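Local coordinates for protein alpha-L-arabinosidase (Xanthomonas axonopodis pv. citri, PDB 6D25) that probably hydrolyses alpha-L-arabinofuranosyl side groups from arabinoxylans as a trimeric GH51 arabinofuranosidase, coping with internal di-substitutions, at residues Phe134-Phe139 against Ala168-Ala173; Glu162-Trp167 against Thr224-Pro229. One frame throughout, in Å; residues are numbered along the deposited sequence.

Contact 1 of 2, residues Phe134-Phe139 against Ala168-Ala173; sequences FGTHEF and AEYMTA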
ATOM      1  N   PHE A 134     -17.021  23.216  -1.176  1.00 14.82           N
ATOM      2  CA  PHE A 134     -17.914  22.226  -1.698  1.00 14.26           C
ATOM      3  C   PHE A 134     -17.342  20.852  -1.351  1.00 14.36           C
ATOM      4  O   PHE A 134     -16.351  20.416  -1.971  1.00 14.10           O
ATOM      5  CB  PHE A 134     -18.068  22.367  -3.216  1.00 13.92           C
ATOM      6  CG  PHE A 134     -19.182  21.559  -3.845  1.00 13.50           C
ATOM      7  CD1 PHE A 134     -20.462  22.053  -3.907  1.00 13.86           C
ATOM      8  CD2 PHE A 134     -18.949  20.325  -4.422  1.00 13.19           C
ATOM      9  CE1 PHE A 134     -21.490  21.392  -4.542  1.00 13.72           C
ATOM     10  CE2 PHE A 134     -19.974  19.628  -5.047  1.00 13.25           C
ATOM     11  CZ  PHE A 134     -21.247  20.164  -5.103  1.00 13.43           C
ATOM     12  N   GLY A 135     -17.923  20.217  -0.329  1.00 13.89           N
ATOM     13  CA  GLY A 135     -17.466  18.959   0.186  1.00 13.45           C
ATOM     14  C   GLY A 135     -18.595  17.938   0.241  1.00 13.65           C
ATOM     15  O   GLY A 135     -19.610  18.077  -0.456  1.00 12.75           O
ATOM     16  N   THR A 136     -18.431  16.924   1.091  1.00 13.93           N
ATOM     17  CA  THR A 136     -19.402  15.809   1.146  1.00 14.03           C
ATOM     18  C   THR A 136     -20.846  16.313   1.321  1.00 13.92           C
ATOM     19  O   THR A 136     -21.752  15.889   0.594  1.00 14.14           O
ATOM     20  CB  THR A 136     -19.056  14.790   2.247  1.00 14.21           C
ATOM     21  OG1 THR A 136     -17.883  14.103   1.861  1.00 14.63           O
ATOM     22  CG2 THR A 136     -20.167  13.791   2.460  1.00 14.17           C
ATOM     23  N   HIS A 137     -21.104  17.165   2.292  1.00 14.26           N
ATOM     24  CA  HIS A 137     -22.470  17.559   2.548  1.00 14.42           C
ATOM     25  C   HIS A 137     -23.019  18.362   1.364  1.00 14.80           C
ATOM     26  O   HIS A 137     -24.204  18.205   1.000  1.00 14.53           O
ATOM     27  CB  HIS A 137     -22.593  18.380   3.835  1.00 14.78           C
ATOM     28  CG  HIS A 137     -22.460  17.554   5.060  1.00 14.63           C
ATOM     29  ND1 HIS A 137     -23.468  17.422   5.969  1.00 14.68           N
ATOM     30  CD2 HIS A 137     -21.418  16.831   5.526  1.00 14.84           C
ATOM     31  CE1 HIS A 137     -23.059  16.665   6.954  1.00 14.83           C
ATOM     32  NE2 HIS A 137     -21.818  16.254   6.717  1.00 14.65           N
ATOM     33  N   GLU A 138     -22.179  19.235   0.795  1.00 14.37           N
ATOM     34  CA  GLU A 138     -22.682  20.106  -0.236  1.00 14.79           C
ATOM     35  C   GLU A 138     -22.996  19.270  -1.478  1.00 15.04           C
ATOM     36  O   GLU A 138     -24.041  19.488  -2.116  1.00 15.21           O
ATOM     37  CB  GLU A 138     -21.672  21.234  -0.520  1.00 14.67           C
ATOM     38  CG  GLU A 138     -21.498  22.180   0.657  1.00 15.16           C
ATOM     39  CD  GLU A 138     -20.647  21.691   1.826  1.00 14.99           C
ATOM     40  OE1 GLU A 138     -19.846  20.731   1.652  1.00 13.99           O
ATOM     41  OE2 GLU A 138     -20.782  22.283   2.896  1.00 14.92           O
ATOM     42  N   PHE A 139     -22.108  18.312  -1.827  1.00 14.82           N
ATOM     43  CA  PHE A 139     -22.399  17.465  -2.978  1.00 14.53           C
ATOM     44  C   PHE A 139     -23.627  16.574  -2.703  1.00 15.26           C
ATOM     45  O   PHE A 139     -24.557  16.473  -3.564  1.00 14.32           O
ATOM     46  CB  PHE A 139     -21.207  16.602  -3.378  1.00 14.15           C
ATOM     47  CG  PHE A 139     -21.547  15.624  -4.457  1.00 13.82           C
ATOM     48  CD1 PHE A 139     -21.796  16.057  -5.754  1.00 14.18           C
ATOM     49  CD2 PHE A 139     -21.717  14.283  -4.175  1.00 13.92           C
ATOM     50  CE1 PHE A 139     -22.154  15.164  -6.748  1.00 13.61           C
ATOM     51  CE2 PHE A 139     -22.069  13.388  -5.183  1.00 13.58           C
ATOM     52  CZ  PHE A 139     -22.287  13.845  -6.461  1.00 13.72           C
ATOM     53  N   ALA A 168     -17.520   5.983   3.682  1.00 16.30           N
ATOM     54  CA  ALA A 168     -18.751   5.268   3.456  1.00 17.61           C
ATOM     55  C   ALA A 168     -19.590   5.210   4.748  1.00 17.74           C
ATOM     56  O   ALA A 168     -20.814   5.402   4.683  1.00 18.65           O
ATOM     57  CB  ALA A 168     -18.465   3.865   2.978  1.00 18.42           C
ATOM     58  N   GLU A 169     -18.954   4.962   5.887  1.00 17.09           N
ATOM     59  CA  GLU A 169     -19.679   4.919   7.153  1.00 18.68           C
ATOM     60  C   GLU A 169     -20.265   6.307   7.472  1.00 17.88           C
ATOM     61  O   GLU A 169     -21.450   6.430   7.851  1.00 18.21           O
ATOM     62  CB  GLU A 169     -18.790   4.443   8.314  1.00 19.61           C
ATOM     63  CG  GLU A 169     -19.478   4.440   9.687  1.00 21.93           C
ATOM     64  CD  GLU A 169     -18.601   4.021  10.856  1.00 24.24           C
ATOM     65  OE1 GLU A 169     -17.688   3.183  10.601  1.00 25.62           O
ATOM     66  OE2 GLU A 169     -18.782   4.560  12.056  1.00 25.83           O
ATOM     67  N   TYR A 170     -19.437   7.345   7.333  1.00 17.07           N
ATOM     68  CA  TYR A 170     -19.874   8.703   7.599  1.00 16.41           C
ATOM     69  C   TYR A 170     -21.163   9.006   6.832  1.00 16.04           C
ATOM     70  O   TYR A 170     -22.113   9.566   7.374  1.00 15.86           O
ATOM     71  CB  TYR A 170     -18.786   9.678   7.178  1.00 15.97           C
ATOM     72  CG  TYR A 170     -19.088  11.135   7.433  1.00 15.79           C
ATOM     73  CD1 TYR A 170     -19.723  11.898   6.476  1.00 15.90           C
ATOM     74  CD2 TYR A 170     -18.735  11.738   8.625  1.00 15.98           C
ATOM     75  CE1 TYR A 170     -19.982  13.244   6.684  1.00 16.66           C
ATOM     76  CE2 TYR A 170     -18.982  13.078   8.851  1.00 16.64           C
ATOM     77  CZ  TYR A 170     -19.594  13.848   7.875  1.00 16.47           C
ATOM     78  OH  TYR A 170     -19.832  15.180   8.102  1.00 17.21           O
ATOM     79  N   MET A 171     -21.176   8.644   5.562  1.00 16.11           N
ATOM     80  CA  MET A 171     -22.284   9.027   4.681  1.00 16.75           C
ATOM     81  C   MET A 171     -23.529   8.140   4.892  1.00 16.87           C
ATOM     82  O   MET A 171     -24.632   8.646   4.677  1.00 16.32           O
ATOM     83  CB  MET A 171     -21.875   8.954   3.209  1.00 16.83           C
ATOM     84  CG  MET A 171     -20.978  10.139   2.801  1.00 17.05           C
ATOM     85  SD  MET A 171     -20.652  10.177   1.012  1.00 18.04           S
ATOM     86  CE  MET A 171     -19.516   8.810   0.830  1.00 17.33           C
ATOM     87  N   THR A 172     -23.354   6.856   5.238  1.00 17.27           N
ATOM     88  CA  THR A 172     -24.481   5.873   5.131  1.00 18.18           C
ATOM     89  C   THR A 172     -24.889   5.243   6.471  1.00 19.12           C
ATOM     90  O   THR A 172     -25.917   4.621   6.514  1.00 19.29           O
ATOM     91  CB  THR A 172     -24.135   4.725   4.161  1.00 18.16           C
ATOM     92  OG1 THR A 172     -23.055   3.925   4.661  1.00 18.08           O
ATOM     93  CG2 THR A 172     -23.793   5.238   2.782  1.00 17.45           C
ATOM     94  N   ALA A 173     -24.125   5.385   7.544  1.00 20.17           N
ATOM     95  CA  ALA A 173     -24.419   4.671   8.788  1.00 21.45           C
ATOM     96  C   ALA A 173     -25.687   5.228   9.444  1.00 23.51           C
ATOM     97  O   ALA A 173     -25.780   6.430   9.671  1.00 23.16           O
ATOM     98  CB  ALA A 173     -23.253   4.712   9.737  1.00 21.86           C
TER
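His137 and Tyr170 make the one polar link between residues 134-139 and 168-173. His137 NE2 and Tyr170 OH are 2.6 Å apart, with an angle of 153°, and either may be the donor. The hydroxyl lies at the edge of the imidazole, near its plane. The two rings meet rim to rim, their planes at 73°. Tyr170 CG stands anti to the backbone N (chi1 -178°), which sends the phenol across to helix 136-146. Tyr170 OH is also hydrogen-bonded to Asn186 ND2. His137 also makes an edge-to-face pair with Trp192, which would restrain the imidazole.

The apolar part is small. Thr136 CG2 packs on Met171 CG at 3.8 Å and on Met171 SD at 3.9 Å. The hydroxyl of Thr136 takes another partner, Trp167 NE1.

Each segment also has its own end bonds. Gly135, the N-cap residue of helix 136-146, gives its N-H to Glu138 OE1 at 2.8 Å. In the other segment Thr172 OG1 donates to Ala168 O.

These two helices flank strand 149-154 in the (beta/alpha)8 barrel. All four touching residues are buried, so the short His-Tyr bond ties the helices through a polar pair shielded from solvent.

Contact 2 of 2, residues Glu162-Trp167 against Thr224-Pro229; sequences EEIAQW and TFVKSP
Ile164 and Ala165 of helix 161-172 pack on Phe225 and Val226, in the loop that leads from helix 212-224 to strand 235-238. Both elements lie on the outside of the (beta/alpha)8 barrel, and the contact is apolar apart from one carbonyl.

Ile164 reaches the loop with its CD1 methyl. Its CG1 sits between the backbone N and the carbonyl carbon (chi1 59°), and the chain then runs on extended to CD1. That methyl meets Val226 CG2 at 3.5 Å, and Ile164 CG1 lies 3.7 Å from the same Val226 CG2. The two side chains cross at about a right angle. In Val226, CG1 is anti to the backbone N (chi1 179°), and CG2 is the branch that touches the isoleucine.

Ala165 fits closely against the backbone. Its CA lies 4.9 Å from Val226 CA, the nearest such pair. Phe225 CB starts toward the helix and packs on Ala165 CB at 4.0 Å, but the ring then leads away. One face of this ring is covered by Thr224 CG2, over its centre. The Phe225 side chain also touches Pro161 of its own chain and Gly157 of a second subunit.

Lys227 folds back along the loop, and its NZ donates to Thr224 O from above the carbonyl plane. It also forms a salt bridge with Glu104 of the second subunit, so this loop lies at the trimer interface.

Phe225 O faces the small alanine: it is 3.2 Å from Ala165 CB and makes a CA-H...O contact with Ala165 CA at 3.5 Å.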
ATOM      1  N   GLU A 162      -8.457   2.728   4.955  1.00 20.69           N
ATOM      2  CA  GLU A 162      -9.310   3.159   6.044  1.00 23.46           C
ATOM      3  C   GLU A 162     -10.044   4.453   5.645  1.00 22.20           C
ATOM      4  O   GLU A 162     -11.134   4.696   6.164  1.00 21.50           O
ATOM      5  CB  GLU A 162      -8.514   3.298   7.349  1.00 26.76           C
ATOM      6  CG  GLU A 162      -7.904   4.669   7.586  1.00 34.02           C
ATOM      7  CD  GLU A 162      -6.785   4.675   8.601  1.00 41.91           C
ATOM      8  OE1 GLU A 162      -7.108   4.758   9.852  1.00 49.41           O
ATOM      9  OE2 GLU A 162      -5.599   4.561   8.153  1.00 45.60           O
ATOM     10  N   GLU A 163      -9.484   5.280   4.747  1.00 20.51           N
ATOM     11  CA  GLU A 163     -10.164   6.520   4.419  1.00 20.69           C
ATOM     12  C   GLU A 163     -11.501   6.256   3.705  1.00 19.24           C
ATOM     13  O   GLU A 163     -12.526   6.823   4.109  1.00 19.66           O
ATOM     14  CB  GLU A 163      -9.336   7.440   3.513  1.00 22.33           C
ATOM     15  CG  GLU A 163      -8.334   8.222   4.284  1.00 24.62           C
ATOM     16  CD  GLU A 163      -7.672   9.383   3.571  1.00 26.63           C
ATOM     17  OE1 GLU A 163      -6.434   9.431   3.683  1.00 28.35           O
ATOM     18  OE2 GLU A 163      -8.393  10.244   2.978  1.00 27.32           O
ATOM     19  N   ILE A 164     -11.531   5.467   2.645  1.00 17.67           N
ATOM     20  CA  ILE A 164     -12.799   5.221   1.986  1.00 17.81           C
ATOM     21  C   ILE A 164     -13.740   4.418   2.904  1.00 17.60           C
ATOM     22  O   ILE A 164     -14.941   4.605   2.826  1.00 18.16           O
ATOM     23  CB  ILE A 164     -12.649   4.569   0.596  1.00 18.14           C
ATOM     24  CG1 ILE A 164     -11.925   3.224   0.652  1.00 18.55           C
ATOM     25  CG2 ILE A 164     -12.008   5.540  -0.351  1.00 18.49           C
ATOM     26  CD1 ILE A 164     -11.838   2.535  -0.689  1.00 19.13           C
ATOM     27  N   ALA A 165     -13.214   3.551   3.769  1.00 17.70           N
ATOM     28  CA  ALA A 165     -14.045   2.816   4.684  1.00 18.46           C
ATOM     29  C   ALA A 165     -14.797   3.784   5.621  1.00 18.74           C
ATOM     30  O   ALA A 165     -16.022   3.666   5.845  1.00 18.94           O
ATOM     31  CB  ALA A 165     -13.232   1.834   5.500  1.00 18.71           C
ATOM     32  N   GLN A 166     -14.065   4.726   6.144  1.00 18.24           N
ATOM     33  CA  GLN A 166     -14.669   5.712   7.081  1.00 19.27           C
ATOM     34  C   GLN A 166     -15.621   6.641   6.323  1.00 18.22           C
ATOM     35  O   GLN A 166     -16.623   7.036   6.847  1.00 18.54           O
ATOM     36  CB  GLN A 166     -13.574   6.480   7.818  1.00 20.04           C
ATOM     37  CG  GLN A 166     -12.850   5.572   8.826  1.00 22.92           C
ATOM     38  CD  GLN A 166     -12.023   6.325   9.829  1.00 25.86           C
ATOM     39  OE1 GLN A 166     -11.534   7.397   9.515  1.00 30.32           O
ATOM     40  NE2 GLN A 166     -11.872   5.760  11.020  1.00 29.08           N
ATOM     41  N   TRP A 167     -15.290   6.977   5.093  1.00 17.22           N
ATOM     42  CA  TRP A 167     -16.141   7.882   4.319  1.00 16.32           C
ATOM     43  C   TRP A 167     -17.515   7.252   4.082  1.00 16.25           C
ATOM     44  O   TRP A 167     -18.527   7.920   4.238  1.00 15.64           O
ATOM     45  CB  TRP A 167     -15.498   8.220   2.973  1.00 15.55           C
ATOM     46  CG  TRP A 167     -16.044   9.425   2.290  1.00 14.76           C
ATOM     47  CD1 TRP A 167     -16.849  10.381   2.828  1.00 14.86           C
ATOM     48  CD2 TRP A 167     -15.769   9.846   0.949  1.00 14.55           C
ATOM     49  NE1 TRP A 167     -17.069  11.373   1.914  1.00 14.70           N
ATOM     50  CE2 TRP A 167     -16.420  11.085   0.762  1.00 14.10           C
ATOM     51  CE3 TRP A 167     -15.027   9.315  -0.105  1.00 14.09           C
ATOM     52  CZ2 TRP A 167     -16.356  11.783  -0.431  1.00 14.02           C
ATOM     53  CZ3 TRP A 167     -14.946  10.023  -1.287  1.00 13.95           C
ATOM     54  CH2 TRP A 167     -15.580  11.249  -1.429  1.00 13.76           C
ATOM     55  N   THR A 224     -12.580  -4.377  -0.175  1.00 16.09           N
ATOM     56  CA  THR A 224     -12.942  -5.193   0.983  1.00 16.56           C
ATOM     57  C   THR A 224     -13.538  -4.286   2.085  1.00 17.25           C
ATOM     58  O   THR A 224     -14.477  -4.707   2.795  1.00 16.46           O
ATOM     59  CB  THR A 224     -11.724  -5.945   1.517  1.00 16.40           C
ATOM     60  OG1 THR A 224     -11.163  -6.804   0.529  1.00 15.94           O
ATOM     61  CG2 THR A 224     -12.059  -6.774   2.747  1.00 17.01           C
ATOM     62  N   PHE A 225     -12.987  -3.093   2.253  1.00 17.78           N
ATOM     63  CA  PHE A 225     -13.272  -2.296   3.402  1.00 19.66           C
ATOM     64  C   PHE A 225     -14.372  -1.265   3.119  1.00 21.65           C
ATOM     65  O   PHE A 225     -14.762  -0.544   4.045  1.00 24.99           O
ATOM     66  CB  PHE A 225     -11.989  -1.662   3.940  1.00 19.81           C
ATOM     67  CG  PHE A 225     -10.973  -2.711   4.282  1.00 19.75           C
ATOM     68  CD1 PHE A 225     -11.182  -3.551   5.366  1.00 20.31           C
ATOM     69  CD2 PHE A 225      -9.894  -2.949   3.460  1.00 19.74           C
ATOM     70  CE1 PHE A 225     -10.295  -4.578   5.648  1.00 21.43           C
ATOM     71  CE2 PHE A 225      -9.002  -3.969   3.746  1.00 20.55           C
ATOM     72  CZ  PHE A 225      -9.203  -4.792   4.830  1.00 20.71           C
ATOM     73  N   VAL A 226     -14.923  -1.260   1.932  1.00 22.16           N
ATOM     74  CA  VAL A 226     -16.137  -0.500   1.669  1.00 22.62           C
ATOM     75  C   VAL A 226     -17.332  -1.439   1.825  1.00 24.00           C
ATOM     76  O   VAL A 226     -17.641  -2.220   0.943  1.00 22.92           O
ATOM     77  CB  VAL A 226     -16.105   0.138   0.275  1.00 23.13           C
ATOM     78  CG1 VAL A 226     -17.375   0.912  -0.015  1.00 23.28           C
ATOM     79  CG2 VAL A 226     -14.911   1.042   0.108  1.00 23.84           C
ATOM     80  N   LYS A 227     -17.993  -1.330   2.932  1.00 24.45           N
ATOM     81  CA  LYS A 227     -19.041  -2.271   3.305  1.00 26.38           C
ATOM     82  C   LYS A 227     -20.398  -1.560   3.293  1.00 25.76           C
ATOM     83  O   LYS A 227     -20.507  -0.368   3.626  1.00 26.41           O
ATOM     84  CB  LYS A 227     -18.700  -2.829   4.690  1.00 29.21           C
ATOM     85  CG  LYS A 227     -17.540  -3.827   4.672  1.00 30.68           C
ATOM     86  CD  LYS A 227     -17.363  -4.544   5.968  1.00 34.15           C
ATOM     87  CE  LYS A 227     -16.407  -5.721   5.893  1.00 34.98           C
ATOM     88  NZ  LYS A 227     -15.038  -5.266   5.576  1.00 35.74           N
ATOM     89  N   SER A 228     -21.399  -2.281   2.839  1.00 25.82           N
ATOM     90  CA  SER A 228     -22.782  -1.822   2.837  1.00 26.65           C
ATOM     91  C   SER A 228     -23.377  -2.008   4.231  1.00 27.69           C
ATOM     92  O   SER A 228     -23.256  -3.083   4.821  1.00 26.66           O
ATOM     93  CB  SER A 228     -23.571  -2.601   1.854  1.00 27.79           C
ATOM     94  OG  SER A 228     -23.143  -2.325   0.538  1.00 26.61           O
ATOM     95  N   PRO A 229     -24.024  -0.992   4.772  1.00 26.88           N
ATOM     96  CA  PRO A 229     -24.795  -1.324   5.981  1.00 26.98           C
ATOM     97  C   PRO A 229     -26.028  -2.166   5.598  1.00 27.17           C
ATOM     98  O   PRO A 229     -26.320  -2.364   4.407  1.00 27.07           O
ATOM     99  CB  PRO A 229     -25.165   0.057   6.521  1.00 26.58           C
ATOM    100  CG  PRO A 229     -25.365   0.867   5.243  1.00 26.16           C
ATOM    101  CD  PRO A 229     -24.340   0.341   4.256  1.00 25.62           C
TER

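How the contacts relate
The centres of contacts 1 and 2 are about 12 Å apart, on the same side of the chain's centre. Both use helix 161-172: contact 2 takes its earlier part and contact 1 its last turn. Along the chain the segments alternate, in the order 134-139, 162-167, 168-173 and 224-229. The helix thus joins helix 136-146 before it to the loop after helix 212-224, around consecutive strands of the eight-stranded parallel barrel. Thr172 of contact 1 packs on Pro229 of contact 2. A second subunit comes within reach of six residues of contact 2 and one of contact 1, and a third reaches one of contact 2, so contact 2 is the nearer to the trimer interface.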